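Local coordinates for protein putative cathepsin d (Ixodes ricinus, PDB 5N7Q) that probably cleaves peptide bonds within proteins as a cathepsin D-like aspartic endopeptidase of the pepsin family, at residues P139-M144 / F326-D331. Numbering follows the deposited sequence.
Sequences PVFDNM and FDRDQD
A bidentate salt bridge ties the short helix 140-146 of this pepsin-like fold to the turn that follows strand 322-327. Arg-328 meets the carboxylate of Asp-142 end-on: NH1 bonds to OD1 at 2.9 Å and, alongside it, NH2 bonds to OD2 of Asp-142, also at 2.9 Å. Both bonds are nearly straight and lie close to the guanidinium plane, and both use the syn sides of the oxygens. The match is not coplanar, however; the carboxylate is turned 43° against the guanidinium, and the nitrogens approach from well out of the carboxylate plane. Held at both oxygens, the Asp-142 carboxylate and the guanidinium probably have little freedom to rotate, and each charge probably stabilises the other. With CG anti to its carbonyl carbon (chi1 -71°), Arg-328 lays that methylene against the edge of the Phe-141 ring, 3.9 Å from CE2 of Phe-141; bends at chi2 and chi3 then bring the guanidinium round to Asp-142, one residue further along the helix. Within the turn, OD1 of Asp-327 accepts a hydrogen bond from the backbone N of Gln-330 at 2.9 Å, an Asx motif that holds the backbone just beyond Arg-328. Asp-327 OD2 also pairs with Arg-332, at the start of the returning strand 332-337. Phe-141 packs the helix against two strands, meeting Phe-156 of 155-160 edge-to-face and touching Phe-174 of 170-174, whereas the Arg-328 side chain touches Tyr-129 and Trp-197. Arg-328 thus reaches the helix from the turn between 322-327 and 332-337, and strand 322-327 itself pairs antiparallel with 155-160.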
ATOM      1  N   PRO A 139     -13.683  -3.520   8.517  1.00  8.23           N
ATOM      2  CA  PRO A 139     -12.419  -4.017   7.977  1.00  8.23           C
ATOM      3  C   PRO A 139     -11.784  -5.113   8.811  1.00  7.95           C
ATOM      4  O   PRO A 139     -12.076  -5.277   9.998  1.00  8.41           O
ATOM      5  CB  PRO A 139     -11.521  -2.782   7.981  1.00  8.17           C
ATOM      6  CG  PRO A 139     -12.470  -1.615   8.005  1.00  8.04           C
ATOM      7  CD  PRO A 139     -13.584  -2.101   8.881  1.00  8.05           C
ATOM      8  N   VAL A 140     -10.928  -5.879   8.162  1.00  8.08           N
ATOM      9  CA  VAL A 140     -10.271  -7.013   8.783  1.00  8.45           C
ATOM     10  C   VAL A 140      -9.584  -6.628  10.088  1.00  8.01           C
ATOM     11  O   VAL A 140      -9.815  -7.271  11.121  1.00  7.99           O
ATOM     12  CB  VAL A 140      -9.289  -7.702   7.823  1.00  9.45           C
ATOM     13  CG1 VAL A 140      -8.510  -8.788   8.546  1.00 10.09           C
ATOM     14  CG2 VAL A 140     -10.044  -8.327   6.666  1.00  9.27           C
ATOM     15  N   PHE A 141      -8.794  -5.548  10.085  1.00  7.66           N
ATOM     16  CA  PHE A 141      -8.043  -5.222  11.291  1.00  8.33           C
ATOM     17  C   PHE A 141      -8.991  -4.787  12.391  1.00  8.26           C
ATOM     18  O   PHE A 141      -8.796  -5.100  13.558  1.00  8.57           O
ATOM     19  CB  PHE A 141      -6.995  -4.151  11.074  1.00  8.02           C
ATOM     20  CG  PHE A 141      -6.031  -3.990  12.227  1.00  8.33           C
ATOM     21  CD1 PHE A 141      -5.163  -5.031  12.584  1.00  8.72           C
ATOM     22  CD2 PHE A 141      -5.960  -2.803  12.952  1.00  8.41           C
ATOM     23  CE1 PHE A 141      -4.267  -4.904  13.638  1.00  8.77           C
ATOM     24  CE2 PHE A 141      -5.051  -2.660  13.989  1.00  8.55           C
ATOM     25  CZ  PHE A 141      -4.190  -3.717  14.326  1.00  8.36           C
ATOM     26  N   ASP A 142     -10.024  -4.026  12.016  1.00  8.70           N
ATOM     27  CA  ASP A 142     -11.030  -3.642  12.992  1.00  9.40           C
ATOM     28  C   ASP A 142     -11.736  -4.837  13.634  1.00  9.68           C
ATOM     29  O   ASP A 142     -12.026  -4.853  14.841  1.00  9.92           O
ATOM     30  CB  ASP A 142     -12.064  -2.769  12.298  1.00  9.83           C
ATOM     31  CG  ASP A 142     -11.589  -1.351  12.152  1.00  9.97           C
ATOM     32  OD1 ASP A 142     -10.672  -1.126  11.338  1.00 10.12           O
ATOM     33  OD2 ASP A 142     -12.089  -0.484  12.887  1.00 11.10           O
ATOM     34  N   ASN A 143     -12.010  -5.843  12.811  1.00  9.70           N
ATOM     35  CA  ASN A 143     -12.627  -7.088  13.290  1.00 10.31           C
ATOM     36  C   ASN A 143     -11.670  -7.867  14.226  1.00  9.85           C
ATOM     37  O   ASN A 143     -12.094  -8.372  15.272  1.00  9.50           O
ATOM     38  CB  ASN A 143     -13.051  -7.937  12.091  1.00 11.11           C
ATOM     39  CG  ASN A 143     -14.289  -8.762  12.353  1.00 12.57           C
ATOM     40  OD1 ASN A 143     -14.967  -8.598  13.375  1.00 13.99           O
ATOM     41  ND2 ASN A 143     -14.588  -9.663  11.433  1.00 13.09           N
ATOM     42  N   MET A 144     -10.380  -7.896  13.896  1.00  9.59           N
ATOM     43  CA  MET A 144      -9.358  -8.443  14.787  1.00 10.41           C
ATOM     44  C   MET A 144      -9.375  -7.725  16.130  1.00 10.31           C
ATOM     45  O   MET A 144      -9.364  -8.383  17.188  1.00 10.22           O
ATOM     46  CB  MET A 144      -7.977  -8.342  14.150  1.00 11.07           C
ATOM     47  CG  MET A 144      -7.807  -9.275  12.969  1.00 11.80           C
ATOM     48  SD  MET A 144      -6.265  -9.029  12.077  1.00 14.11           S
ATOM     49  CE  MET A 144      -5.174 -10.121  12.970  1.00 15.43           C
ATOM     50  N   PHE A 326       1.626   1.360  12.088  1.00  6.95           N
ATOM     51  CA  PHE A 326       0.274   1.891  11.946  1.00  7.11           C
ATOM     52  C   PHE A 326      -0.439   1.593  13.280  1.00  7.08           C
ATOM     53  O   PHE A 326      -0.771   0.445  13.569  1.00  7.45           O
ATOM     54  CB  PHE A 326      -0.426   1.214  10.777  1.00  7.38           C
ATOM     55  CG  PHE A 326       0.203   1.481   9.446  1.00  7.35           C
ATOM     56  CD1 PHE A 326       1.283   0.700   8.996  1.00  7.63           C
ATOM     57  CD2 PHE A 326      -0.301   2.474   8.635  1.00  7.53           C
ATOM     58  CE1 PHE A 326       1.860   0.967   7.755  1.00  7.95           C
ATOM     59  CE2 PHE A 326       0.274   2.737   7.397  1.00  7.70           C
ATOM     60  CZ  PHE A 326       1.342   1.963   6.955  1.00  7.96           C
ATOM     61  N   ASP A 327      -0.653   2.632  14.084  1.00  6.92           N
ATOM     62  CA  ASP A 327      -1.085   2.488  15.482  1.00  7.29           C
ATOM     63  C   ASP A 327      -2.513   2.986  15.658  1.00  7.57           C
ATOM     64  O   ASP A 327      -2.761   4.196  15.621  1.00  7.53           O
ATOM     65  CB  ASP A 327      -0.076   3.258  16.354  1.00  7.61           C
ATOM     66  CG  ASP A 327      -0.372   3.229  17.845  1.00  7.95           C
ATOM     67  OD1 ASP A 327      -1.519   2.940  18.234  1.00  8.44           O
ATOM     68  OD2 ASP A 327       0.610   3.517  18.600  1.00  8.64           O
ATOM     69  N   ARG A 328      -3.432   2.046  15.883  1.00  7.94           N
ATOM     70  CA  ARG A 328      -4.844   2.373  16.076  1.00  8.98           C
ATOM     71  C   ARG A 328      -5.150   2.672  17.531  1.00  9.37           C
ATOM     72  O   ARG A 328      -6.197   3.253  17.816  1.00 11.88           O
ATOM     73  CB  ARG A 328      -5.781   1.239  15.584  1.00  8.79           C
ATOM     74  CG  ARG A 328      -5.806   1.128  14.066  1.00  8.61           C
ATOM     75  CD  ARG A 328      -6.593   2.261  13.394  1.00  8.48           C
ATOM     76  NE  ARG A 328      -7.991   2.235  13.830  1.00  8.46           N
ATOM     77  CZ  ARG A 328      -8.952   1.501  13.274  1.00  8.21           C
ATOM     78  NH1 ARG A 328      -8.685   0.721  12.235  1.00  8.58           N
ATOM     79  NH2 ARG A 328     -10.181   1.494  13.793  1.00  9.32           N
ATOM     80  N   ASP A 329      -4.265   2.337  18.472  1.00  9.11           N
ATOM     81  CA  ASP A 329      -4.513   2.710  19.888  1.00  9.98           C
ATOM     82  C   ASP A 329      -4.370   4.214  20.094  1.00 10.80           C
ATOM     83  O   ASP A 329      -5.112   4.832  20.857  1.00 11.53           O
ATOM     84  CB  ASP A 329      -3.544   1.975  20.805  1.00 10.50           C
ATOM     85  CG  ASP A 329      -3.950   0.525  21.009  1.00 11.10           C
ATOM     86  OD1 ASP A 329      -5.177   0.283  21.151  1.00 13.53           O
ATOM     87  OD2 ASP A 329      -3.044  -0.334  21.039  1.00 13.10           O
ATOM     88  N   GLN A 330      -3.416   4.813  19.390  1.00 10.49           N
ATOM     89  CA  GLN A 330      -3.133   6.243  19.551  1.00 11.14           C
ATOM     90  C   GLN A 330      -3.350   7.073  18.278  1.00 10.48           C
ATOM     91  O   GLN A 330      -3.140   8.284  18.309  1.00 11.15           O
ATOM     92  CB  GLN A 330      -1.716   6.465  20.053  1.00 12.72           C
ATOM     93  CG  GLN A 330      -1.447   5.794  21.385  1.00 14.69           C
ATOM     94  CD  GLN A 330      -0.193   6.305  22.039  1.00 17.24           C
ATOM     95  OE1 GLN A 330      -0.031   7.517  22.236  1.00 21.61           O
ATOM     96  NE2 GLN A 330       0.693   5.400  22.403  1.00 17.55           N
ATOM     97  N   ASP A 331      -3.836   6.449  17.204  1.00  9.59           N
ATOM     98  CA  ASP A 331      -4.061   7.116  15.918  1.00  8.96           C
ATOM     99  C   ASP A 331      -2.804   7.892  15.475  1.00  8.22           C
ATOM    100  O   ASP A 331      -2.790   9.116  15.379  1.00  7.94           O
ATOM    101  CB  ASP A 331      -5.287   8.051  16.002  1.00  9.29           C
ATOM    102  CG  ASP A 331      -6.611   7.278  16.002  1.00  9.72           C
ATOM    103  OD1 ASP A 331      -6.707   6.217  15.338  1.00  9.71           O
ATOM    104  OD2 ASP A 331      -7.577   7.696  16.690  1.00 10.57           O
TER